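Local coordinates for alkaline phosphatase D (Bacillus subtilis, PDB 2YEQ), which hydrolyses phosphate esters as a phosphodiesterase and alkaline phosphatase whose active site holds iron and calcium, at residues W48-D53 and K86-R91; P203-W208 and F273-T278; V327-I332 and V375-D380. All coordinates share one frame; numbering follows the deposited sequence.

Contact 1 of 3, residues W48-D53 and K86-R91; sequences WEVAKD and KVYYYR. With PE5 (3,6,9,12,15,18,21,24-octaoxahexacosan-1-ol), chain P; PE5 (3,6,9,12,15,18,21,24-octaoxahexacosan-1-ol), chain X.
Glu49 OE1 is gripped by two nitrogens of Arg91, NE at 3.2 Å and NH2 at 3.1 Å from it. The guanidinium approaches side-on, and the carboxylate oxygen sits at its edge, in its plane; NH2 uses the syn lone pair of OE1, whereas NE comes nearly along the C-O bond. The two flat groups are only 26° apart. Both side chains run the same way from one face of the sheet, because the two residues face each other across the strands, as a hydrogen-bonded antiparallel pair. With chi1 at 71°, the Arg91 chain leaves CB between the backbone N and carbonyl carbon, then extends straight to NE beside its partner. On its far edge NH1 donates to O1 of a bound polyether, and the ring of Phe56 adds a cation-pi contact. With an alanine here in place of Arg91, the Glu49 carboxylate would probably lose both N-H donors that grip OE1 and be left without this countercharge.

Further along, Ala51 and Tyr89 make the next hydrogen-bonded pair, with Ala51 N 2.8 Å from Tyr89 O. On the other face Val50 CG1 lies 3.8 Å from Tyr88 CB. Where the strands part, a water donates to Lys52 O and Val87 O. Lys52 NZ, 5.7 Å from the like-charged Lys86 NZ, donates to a second polyether.

Strands 44-51 and 87-94 are central in the four-stranded antiparallel sheet of the N-terminal domain. The chemistry implies an apolar Val50 face; on the other, the ion pair sits among Ala51, Tyr89 and Phe56, probably largely neutralised within itself.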
loop_
_atom_site.group_PDB
_atom_site.type_symbol
_atom_site.label_atom_id
_atom_site.label_comp_id
_atom_site.label_asym_id
_atom_site.label_seq_id
_atom_site.Cartn_x
_atom_site.Cartn_y
_atom_site.Cartn_z
ATOM N N TRP A 48 -21.973 -12.846 -12.646
ATOM C CA TRP A 48 -20.934 -11.945 -13.106
ATOM C C TRP A 48 -20.675 -12.127 -14.592
ATOM O O TRP A 48 -20.821 -13.229 -15.139
ATOM C CB TRP A 48 -19.625 -12.154 -12.328
ATOM C CG TRP A 48 -19.119 -13.567 -12.371
ATOM C CD1 TRP A 48 -19.452 -14.587 -11.525
ATOM C CD2 TRP A 48 -18.207 -14.116 -13.319
ATOM N NE1 TRP A 48 -18.773 -15.730 -11.878
ATOM C CE2 TRP A 48 -18.000 -15.464 -12.974
ATOM C CE3 TRP A 48 -17.512 -13.589 -14.408
ATOM C CZ2 TRP A 48 -17.144 -16.295 -13.699
ATOM C CZ3 TRP A 48 -16.666 -14.413 -15.118
ATOM C CH2 TRP A 48 -16.494 -15.747 -14.768
ATOM N N GLU A 49 -20.244 -11.040 -15.219
ATOM C CA GLU A 49 -19.946 -11.017 -16.647
ATOM C C GLU A 49 -18.695 -10.176 -16.913
ATOM O O GLU A 49 -18.485 -9.123 -16.289
ATOM C CB GLU A 49 -21.105 -10.392 -17.432
ATOM C CG GLU A 49 -22.386 -11.200 -17.447
ATOM C CD GLU A 49 -23.535 -10.465 -18.139
ATOM O OE1 GLU A 49 -23.544 -9.202 -18.181
ATOM O OE2 GLU A 49 -24.430 -11.172 -18.644
ATOM N N VAL A 50 -17.896 -10.641 -17.862
ATOM C CA VAL A 50 -16.748 -9.930 -18.364
ATOM C C VAL A 50 -16.940 -9.735 -19.881
ATOM O O VAL A 50 -17.230 -10.692 -20.616
ATOM C CB VAL A 50 -15.454 -10.726 -18.123
ATOM C CG1 VAL A 50 -14.250 -9.988 -18.703
ATOM C CG2 VAL A 50 -15.270 -11.000 -16.618
ATOM N N ALA A 51 -16.767 -8.507 -20.333
ATOM C CA ALA A 51 -16.986 -8.149 -21.726
ATOM C C ALA A 51 -15.809 -7.365 -22.288
ATOM O O ALA A 51 -15.005 -6.761 -21.542
ATOM C CB ALA A 51 -18.289 -7.321 -21.855
ATOM N N LYS A 52 -15.732 -7.318 -23.611
ATOM C CA LYS A 52 -14.734 -6.478 -24.282
ATOM C C LYS A 52 -15.152 -5.019 -24.354
ATOM O O LYS A 52 -14.326 -4.149 -24.614
ATOM C CB LYS A 52 -14.448 -7.004 -25.683
ATOM C CG LYS A 52 -13.991 -8.452 -25.695
ATOM C CD LYS A 52 -13.311 -8.847 -27.015
ATOM C CE LYS A 52 -14.175 -9.768 -27.867
ATOM N NZ LYS A 52 -13.364 -10.655 -28.767
ATOM N N ASP A 53 -16.421 -4.750 -24.087
ATOM C CA ASP A 53 -16.987 -3.421 -24.261
ATOM C C ASP A 53 -17.818 -3.015 -23.081
ATOM O O ASP A 53 -18.343 -3.864 -22.364
ATOM C CB ASP A 53 -17.882 -3.396 -25.510
ATOM C CG ASP A 53 -19.061 -4.331 -25.394
ATOM O OD1 ASP A 53 -18.825 -5.542 -25.169
ATOM O OD2 ASP A 53 -20.208 -3.850 -25.507
ATOM N N LYS A 86 -5.045 -6.997 -22.430
ATOM C CA LYS A 86 -6.327 -6.535 -22.947
ATOM C C LYS A 86 -7.209 -5.941 -21.861
ATOM O O LYS A 86 -7.313 -6.503 -20.771
ATOM C CB LYS A 86 -7.053 -7.703 -23.607
ATOM C CG LYS A 86 -8.303 -7.286 -24.356
ATOM C CD LYS A 86 -8.795 -8.367 -25.320
ATOM C CE LYS A 86 -9.212 -7.791 -26.683
ATOM N NZ LYS A 86 -10.040 -6.556 -26.601
ATOM N N VAL A 87 -7.855 -4.824 -22.191
ATOM C CA VAL A 87 -8.807 -4.152 -21.325
ATOM C C VAL A 87 -10.121 -4.878 -21.367
ATOM O O VAL A 87 -10.593 -5.243 -22.459
ATOM C CB VAL A 87 -9.038 -2.703 -21.766
ATOM C CG1 VAL A 87 -10.186 -2.037 -20.977
ATOM C CG2 VAL A 87 -7.742 -1.916 -21.631
ATOM N N TYR A 88 -10.721 -5.105 -20.193
ATOM C CA TYR A 88 -12.068 -5.675 -20.128
ATOM C C TYR A 88 -12.935 -4.867 -19.202
ATOM O O TYR A 88 -12.431 -4.089 -18.376
ATOM C CB TYR A 88 -12.023 -7.102 -19.638
ATOM C CG TYR A 88 -11.349 -8.087 -20.568
ATOM C CD1 TYR A 88 -12.076 -8.736 -21.578
ATOM C CD2 TYR A 88 -10.013 -8.415 -20.417
ATOM C CE1 TYR A 88 -11.493 -9.657 -22.405
ATOM C CE2 TYR A 88 -9.410 -9.364 -21.250
ATOM C CZ TYR A 88 -10.158 -9.976 -22.243
ATOM O OH TYR A 88 -9.570 -10.918 -23.055
ATOM N N TYR A 89 -14.244 -5.054 -19.350
ATOM C CA TYR A 89 -15.230 -4.495 -18.450
ATOM C C TYR A 89 -15.907 -5.643 -17.729
ATOM O O TYR A 89 -15.997 -6.767 -18.273
ATOM C CB TYR A 89 -16.239 -3.646 -19.217
ATOM C CG TYR A 89 -15.560 -2.489 -19.890
ATOM C CD1 TYR A 89 -15.005 -2.635 -21.162
ATOM C CD2 TYR A 89 -15.415 -1.272 -19.238
ATOM C CE1 TYR A 89 -14.342 -1.584 -21.778
ATOM C CE2 TYR A 89 -14.751 -0.207 -19.838
ATOM C CZ TYR A 89 -14.216 -0.372 -21.114
ATOM O OH TYR A 89 -13.552 0.663 -21.738
ATOM N N TYR A 90 -16.363 -5.374 -16.507
ATOM C CA TYR A 90 -17.012 -6.397 -15.710
ATOM C C TYR A 90 -18.125 -5.802 -14.877
ATOM O O TYR A 90 -18.119 -4.608 -14.569
ATOM C CB TYR A 90 -15.976 -7.150 -14.843
ATOM C CG TYR A 90 -15.326 -6.284 -13.780
ATOM C CD1 TYR A 90 -14.200 -5.530 -14.071
ATOM C CD2 TYR A 90 -15.837 -6.236 -12.475
ATOM C CE1 TYR A 90 -13.616 -4.736 -13.114
ATOM C CE2 TYR A 90 -15.252 -5.446 -11.513
ATOM C CZ TYR A 90 -14.150 -4.703 -11.821
ATOM O OH TYR A 90 -13.583 -3.890 -10.887
ATOM N N ARG A 91 -19.094 -6.643 -14.513
ATOM C CA ARG A 91 -20.164 -6.233 -13.604
ATOM C C ARG A 91 -20.809 -7.446 -12.977
ATOM O O ARG A 91 -20.646 -8.571 -13.457
ATOM C CB ARG A 91 -21.224 -5.399 -14.332
ATOM C CG ARG A 91 -22.028 -6.224 -15.271
ATOM C CD ARG A 91 -23.146 -5.431 -15.931
ATOM N NE ARG A 91 -23.730 -6.245 -16.989
ATOM C CZ ARG A 91 -24.624 -5.809 -17.866
ATOM N NH1 ARG A 91 -25.035 -4.546 -17.837
ATOM N NH2 ARG A 91 -25.087 -6.642 -18.790
HETATM C C50 PE5 P . -27.338 -5.297 -21.096
HETATM O O1 PE5 P . -27.014 -4.134 -20.330
HETATM C C1 PE5 P . -25.883 -3.408 -20.835
HETATM C C2 PE5 P . -25.664 -2.119 -20.038
HETATM O O2 PE5 P . -24.345 -2.079 -19.464
HETATM C C3 PE5 P . -24.039 -0.899 -18.687
HETATM C C4 PE5 P . -24.420 -1.027 -17.199
HETATM O O3 PE5 P . -24.435 -2.369 -16.701
HETATM O O1 PE5 X . -12.743 -13.755 -28.489
HETATM C C1 PE5 X . -13.630 -14.099 -27.422
HETATM C C2 PE5 X . -15.094 -14.048 -27.875
HETATM O O2 PE5 X . -15.513 -12.694 -28.077
HETATM C C3 PE5 X . -16.931 -12.489 -28.047
HETATM C C4 PE5 X . -17.246 -11.118 -28.610
HETATM O O HOH W 1 -11.672 -4.748 -24.772
#

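Contact 2 of 3, residues P203-W208 and F273-T278; sequences PWVVTW and FNVLDT
Val205 and Val275 meet through methyl groups, CG1 of the first 3.7 Å from CG2 of the second, and form the apolar, closely packed end of this buried contact. Val275 CG1 reaches the other way, to Thr207 CB at 3.7 Å, the two side chains running antiparallel alongside one another. Thr207 carries its hydroxyl anti to the backbone N (chi1 -174°), which brings OG1 within 2.8 Å of Leu276 O, to which it donates. That carbonyl also accepts from Gln331.

The other end is looser and bridged by water. Trp208 presents the edge of its indole to Asp277: NE1 donates to OD1 at 3.1 Å, with the oxygen in the ring plane. The carboxylate is turned 74° from the ring, and the N-H meets OD1 from above the carboxylate plane, at an N-H...O angle of 152°. Beside this bond an ordered water donates to both Trp208 O and Asp277 OD1, and accepts a weak bond from Thr278 N. Asp277 OD1 is thus a shared acceptor, taking the backbone N-H of Arg279 and Gln280 as well.

No backbone hydrogen bond joins the two segments, which belong to different sheets. Strand 203-206 pairs with 145-148, and strand 271-275 lies between 263-267 and 325-329. The valines therefore join the two sheets within the phosphatase domain, Arg263 touching both, while Tyr239 of helix 228-245 stacks on Trp208 and helix 308-320 packs against Leu276.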
loop_
_atom_site.group_PDB
_atom_site.type_symbol
_atom_site.label_atom_id
_atom_site.label_comp_id
_atom_site.label_asym_id
_atom_site.label_seq_id
_atom_site.Cartn_x
_atom_site.Cartn_y
_atom_site.Cartn_z
ATOM N N PRO A 203 -7.142 -2.467 -12.160
ATOM C CA PRO A 203 -6.790 -3.601 -11.299
ATOM C C PRO A 203 -5.783 -3.167 -10.256
ATOM O O PRO A 203 -4.880 -2.388 -10.577
ATOM C CB PRO A 203 -6.147 -4.596 -12.255
ATOM C CG PRO A 203 -5.665 -3.773 -13.398
ATOM C CD PRO A 203 -6.496 -2.553 -13.478
ATOM N N TRP A 204 -5.952 -3.662 -9.023
ATOM C CA TRP A 204 -5.092 -3.320 -7.901
ATOM C C TRP A 204 -4.291 -4.550 -7.445
ATOM O O TRP A 204 -4.789 -5.694 -7.473
ATOM C CB TRP A 204 -5.888 -2.810 -6.712
ATOM C CG TRP A 204 -6.428 -1.412 -6.824
ATOM C CD1 TRP A 204 -6.993 -0.834 -7.930
ATOM C CD2 TRP A 204 -6.496 -0.427 -5.786
ATOM N NE1 TRP A 204 -7.386 0.434 -7.646
ATOM C CE2 TRP A 204 -7.107 0.714 -6.337
ATOM C CE3 TRP A 204 -6.083 -0.395 -4.441
ATOM C CZ2 TRP A 204 -7.321 1.860 -5.607
ATOM C CZ3 TRP A 204 -6.281 0.729 -3.723
ATOM C CH2 TRP A 204 -6.913 1.852 -4.287
ATOM N N VAL A 205 -3.053 -4.285 -7.020
ATOM C CA VAL A 205 -2.188 -5.245 -6.355
ATOM C C VAL A 205 -1.950 -4.675 -4.967
ATOM O O VAL A 205 -1.252 -3.672 -4.794
ATOM C CB VAL A 205 -0.879 -5.474 -7.122
ATOM C CG1 VAL A 205 0.023 -6.529 -6.423
ATOM C CG2 VAL A 205 -1.213 -5.967 -8.536
ATOM N N VAL A 206 -2.577 -5.282 -3.959
ATOM C CA VAL A 206 -2.501 -4.737 -2.611
ATOM C C VAL A 206 -1.555 -5.561 -1.725
ATOM O O VAL A 206 -1.433 -6.781 -1.882
ATOM C CB VAL A 206 -3.930 -4.677 -1.960
ATOM C CG1 VAL A 206 -4.867 -3.765 -2.798
ATOM C CG2 VAL A 206 -4.528 -6.089 -1.844
ATOM N N THR A 207 -0.909 -4.872 -0.788
ATOM C CA THR A 207 -0.221 -5.518 0.324
ATOM C C THR A 207 -0.397 -4.632 1.525
ATOM O O THR A 207 -0.627 -3.432 1.374
ATOM C CB THR A 207 1.262 -5.800 0.018
ATOM O OG1 THR A 207 1.815 -6.548 1.098
ATOM C CG2 THR A 207 2.069 -4.469 -0.252
ATOM N N TRP A 208 -0.365 -5.208 2.727
ATOM C CA TRP A 208 -0.755 -4.456 3.929
ATOM C C TRP A 208 0.484 -3.961 4.646
ATOM O O TRP A 208 1.580 -4.417 4.362
ATOM C CB TRP A 208 -1.585 -5.340 4.883
ATOM C CG TRP A 208 -1.024 -6.683 5.167
ATOM C CD1 TRP A 208 0.283 -7.011 5.397
ATOM C CD2 TRP A 208 -1.768 -7.903 5.268
ATOM N NE1 TRP A 208 0.390 -8.370 5.622
ATOM C CE2 TRP A 208 -0.852 -8.935 5.555
ATOM C CE3 TRP A 208 -3.127 -8.217 5.164
ATOM C CZ2 TRP A 208 -1.245 -10.260 5.710
ATOM C CZ3 TRP A 208 -3.519 -9.530 5.311
ATOM C CH2 TRP A 208 -2.576 -10.544 5.596
ATOM N N PHE A 273 7.967 -7.921 -10.505
ATOM C CA PHE A 273 7.451 -7.270 -9.295
ATOM C C PHE A 273 7.403 -8.287 -8.158
ATOM O O PHE A 273 6.767 -9.319 -8.295
ATOM C CB PHE A 273 6.046 -6.747 -9.536
ATOM C CG PHE A 273 5.998 -5.524 -10.403
ATOM C CD1 PHE A 273 6.169 -4.280 -9.859
ATOM C CD2 PHE A 273 5.788 -5.634 -11.774
ATOM C CE1 PHE A 273 6.130 -3.139 -10.646
ATOM C CE2 PHE A 273 5.742 -4.494 -12.578
ATOM C CZ PHE A 273 5.924 -3.245 -12.007
ATOM N N ASN A 274 8.103 -7.979 -7.083
ATOM C CA ASN A 274 8.090 -8.772 -5.858
ATOM C C ASN A 274 7.317 -7.981 -4.837
ATOM O O ASN A 274 7.807 -6.976 -4.331
ATOM C CB ASN A 274 9.523 -9.004 -5.376
ATOM C CG ASN A 274 10.378 -9.701 -6.427
ATOM O OD1 ASN A 274 10.273 -10.911 -6.632
ATOM N ND2 ASN A 274 11.150 -8.911 -7.177
ATOM N N VAL A 275 6.095 -8.428 -4.560
ATOM C CA VAL A 275 5.230 -7.790 -3.582
ATOM C C VAL A 275 5.508 -8.455 -2.206
ATOM O O VAL A 275 5.234 -9.632 -2.026
ATOM C CB VAL A 275 3.733 -7.957 -3.985
ATOM C CG1 VAL A 275 2.847 -7.274 -3.001
ATOM C CG2 VAL A 275 3.495 -7.375 -5.422
ATOM N N LEU A 276 6.073 -7.687 -1.281
ATOM C CA LEU A 276 6.563 -8.214 -0.030
ATOM C C LEU A 276 5.548 -8.023 1.099
ATOM O O LEU A 276 4.557 -7.223 0.992
ATOM C CB LEU A 276 7.865 -7.518 0.361
ATOM C CG LEU A 276 8.984 -7.480 -0.696
ATOM C CD1 LEU A 276 10.261 -6.847 -0.103
ATOM C CD2 LEU A 276 9.253 -8.848 -1.290
ATOM N N ASP A 277 5.819 -8.755 2.180
ATOM C CA ASP A 277 5.082 -8.662 3.443
ATOM C C ASP A 277 6.102 -8.567 4.564
ATOM O O ASP A 277 6.700 -9.565 4.960
ATOM C CB ASP A 277 4.175 -9.896 3.554
ATOM C CG ASP A 277 3.304 -9.912 4.836
ATOM O OD1 ASP A 277 3.455 -9.042 5.717
ATOM O OD2 ASP A 277 2.461 -10.828 4.901
ATOM N N THR A 278 6.316 -7.351 5.054
ATOM C CA THR A 278 7.317 -7.085 6.056
ATOM C C THR A 278 6.726 -6.978 7.467
ATOM O O THR A 278 7.421 -6.543 8.380
ATOM C CB THR A 278 8.114 -5.794 5.724
ATOM O OG1 THR A 278 7.230 -4.651 5.683
ATOM C CG2 THR A 278 8.873 -5.950 4.349
HETATM O O HOH W 2 3.699 -5.914 5.404
#

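Contact 3 of 3, residues V327-I332 and V375-D380; sequences VLAQQI and VVLTGD. With CA (calcium ion), chain B.
Leu328 is clasped between two residues of the parallel neighbour, its N donating to Val375 O and its O accepting from Leu377 N, both at 2.9 Å, as the strands run 12° apart with axes 4.7 Å from each other. The ladder goes one step further, Gln330 N donating to Leu377 O.

On one face Val327 CG1 lies 4.0 Å from Leu377 CG, next to Ala329; on the other, Leu328 CB approaches Val376 CG2. Beyond the strand ends the packing turns polar. The Gln330 chain starts between its backbone N and carbonyl carbon (chi1 61°), and the bend at chi2 turns the amide forward along its own segment, to the backbone of Ile332: NE2 donates to Ile332 O at 2.8 Å, almost in the amide plane, and OE1 accepts from Ile332 N, which stands above the carbonyl plane. This pair of bonds fixes the amide's rotation, and OE1 also accepts from Trp352 NE1. NE2 passes beside Val376 CG1 as well, and makes a weak bond to Leu377 O.

Thr378 CG2 is wedged against Ile332, 3.3 Å from its carbonyl carbon, while the Thr378 hydroxyl bonds to Glu404. Gly379 N donates to Gln331 O, from above its carbonyl plane. Past the glycine, Asp380 sets its CB against Gln331 O and its CG alongside Ile332 CG2, and directs OD1 to calcium at 2.4 Å; a water and the carboxylates of Asp151, Asp209 and Asp210 also bind this ion.

Metal ligands on loops at the C-terminal ends of core strands are characteristic of the calcineurin-like metallophosphoesterase fold, here at PhoD's iron- and calcium-containing active site, where His382, two residues on, binds the iron.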
loop_
_atom_site.group_PDB
_atom_site.type_symbol
_atom_site.label_atom_id
_atom_site.label_comp_id
_atom_site.label_asym_id
_atom_site.label_seq_id
_atom_site.Cartn_x
_atom_site.Cartn_y
_atom_site.Cartn_z
ATOM N N VAL A 327 11.565 -5.076 -9.124
ATOM C CA VAL A 327 10.856 -4.116 -8.273
ATOM C C VAL A 327 10.503 -4.794 -6.947
ATOM O O VAL A 327 10.083 -5.947 -6.953
ATOM C CB VAL A 327 9.584 -3.606 -8.966
ATOM C CG1 VAL A 327 8.855 -2.524 -8.111
ATOM C CG2 VAL A 327 9.940 -3.037 -10.374
ATOM N N LEU A 328 10.757 -4.085 -5.851
ATOM C CA LEU A 328 10.297 -4.469 -4.518
ATOM C C LEU A 328 9.143 -3.547 -4.120
ATOM O O LEU A 328 9.337 -2.399 -3.799
ATOM C CB LEU A 328 11.428 -4.354 -3.486
ATOM C CG LEU A 328 12.725 -5.141 -3.673
ATOM C CD1 LEU A 328 13.531 -5.157 -2.330
ATOM C CD2 LEU A 328 12.431 -6.499 -4.207
ATOM N N ALA A 329 7.933 -4.057 -4.196
ATOM C CA ALA A 329 6.758 -3.292 -3.791
ATOM C C ALA A 329 6.527 -3.652 -2.332
ATOM O O ALA A 329 6.091 -4.763 -2.045
ATOM C CB ALA A 329 5.570 -3.704 -4.615
ATOM N N GLN A 330 6.795 -2.719 -1.437
ATOM C CA GLN A 330 6.812 -3.039 -0.011
ATOM C C GLN A 330 6.449 -1.840 0.836
ATOM O O GLN A 330 6.001 -0.815 0.304
ATOM C CB GLN A 330 8.163 -3.679 0.371
ATOM C CG GLN A 330 9.379 -2.801 0.131
ATOM C CD GLN A 330 9.701 -1.941 1.312
ATOM O OE1 GLN A 330 9.795 -2.432 2.452
ATOM N NE2 GLN A 330 9.812 -0.646 1.077
ATOM N N GLN A 331 6.612 -1.957 2.164
ATOM C CA GLN A 331 5.925 -1.084 3.098
ATOM C C GLN A 331 6.689 0.076 3.643
ATOM O O GLN A 331 6.122 1.166 3.837
ATOM C CB GLN A 331 5.451 -1.924 4.310
ATOM C CG GLN A 331 4.394 -2.967 4.004
ATOM C CD GLN A 331 4.882 -4.176 3.234
ATOM O OE1 GLN A 331 6.068 -4.543 3.264
ATOM N NE2 GLN A 331 3.938 -4.843 2.549
ATOM N N ILE A 332 7.961 -0.156 3.975
ATOM C CA ILE A 332 8.676 0.717 4.887
ATOM C C ILE A 332 10.009 1.253 4.320
ATOM O O ILE A 332 10.578 0.718 3.374
ATOM C CB ILE A 332 8.931 -0.021 6.242
ATOM C CG1 ILE A 332 9.492 -1.412 5.995
ATOM C CG2 ILE A 332 7.626 -0.086 7.114
ATOM C CD1 ILE A 332 10.188 -2.044 7.225
ATOM N N VAL A 375 14.287 -1.278 -8.202
ATOM C CA VAL A 375 13.534 -0.153 -7.718
ATOM C C VAL A 375 12.698 -0.597 -6.518
ATOM O O VAL A 375 12.071 -1.642 -6.562
ATOM C CB VAL A 375 12.611 0.405 -8.828
ATOM C CG1 VAL A 375 11.659 1.447 -8.261
ATOM C CG2 VAL A 375 13.485 0.978 -10.013
ATOM N N VAL A 376 12.680 0.228 -5.493
ATOM C CA VAL A 376 11.928 -0.046 -4.265
ATOM C C VAL A 376 10.850 0.995 -4.137
ATOM O O VAL A 376 11.137 2.174 -4.201
ATOM C CB VAL A 376 12.854 -0.006 -3.019
ATOM C CG1 VAL A 376 12.052 -0.335 -1.733
ATOM C CG2 VAL A 376 14.006 -1.010 -3.198
ATOM N N LEU A 377 9.608 0.532 -3.972
ATOM C CA LEU A 377 8.455 1.360 -3.678
ATOM C C LEU A 377 8.060 1.185 -2.213
ATOM O O LEU A 377 8.017 0.055 -1.712
ATOM C CB LEU A 377 7.272 0.924 -4.558
ATOM C CG LEU A 377 7.527 0.579 -6.030
ATOM C CD1 LEU A 377 6.213 0.146 -6.690
ATOM C CD2 LEU A 377 8.173 1.752 -6.756
ATOM N N THR A 378 7.713 2.285 -1.577
ATOM C CA THR A 378 7.546 2.377 -0.136
ATOM C C THR A 378 6.401 3.312 0.258
ATOM O O THR A 378 6.117 4.262 -0.448
ATOM C CB THR A 378 8.826 2.972 0.467
ATOM O OG1 THR A 378 9.926 2.175 0.074
ATOM C CG2 THR A 378 8.740 3.094 1.953
ATOM N N GLY A 379 5.757 3.049 1.401
ATOM C CA GLY A 379 4.830 3.991 1.990
ATOM C C GLY A 379 5.229 4.300 3.420
ATOM O O GLY A 379 6.372 4.643 3.686
ATOM N N ASP A 380 4.251 4.231 4.323
ATOM C CA ASP A 380 4.426 4.265 5.800
ATOM C C ASP A 380 4.754 5.600 6.426
ATOM O O ASP A 380 4.208 5.936 7.483
ATOM C CB ASP A 380 5.404 3.174 6.290
ATOM C CG ASP A 380 5.482 3.105 7.835
ATOM O OD1 ASP A 380 4.476 2.699 8.490
ATOM O OD2 ASP A 380 6.550 3.507 8.363
HETATM CA CA CA B . 2.223 1.998 8.513
HETATM O O HOH W 3 1.896 2.173 5.968
#

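From the N terminus, contact 1 comes first, closing a loop of 32 residues within the N-terminal domain. The chain then enters the phosphatase domain, where contact 2 closes a loop of 64 residues, partly helical, and contact 3 one of 42. The three follow in series; none nests or crosses. Contact 1 stands apart, its centre about 24 Å from that of contact 2, though their nearest atoms come within about 7 Å without touching. Contacts 2 and 3 touch: Asn274 N lies 2.8 Å from Val327 O, and Thr278 OG1 probably bonds to Gln331 OE1. Contact 2 bridges the ten-stranded sheet to the seven-stranded one, which contact 3 carries to the calcium site.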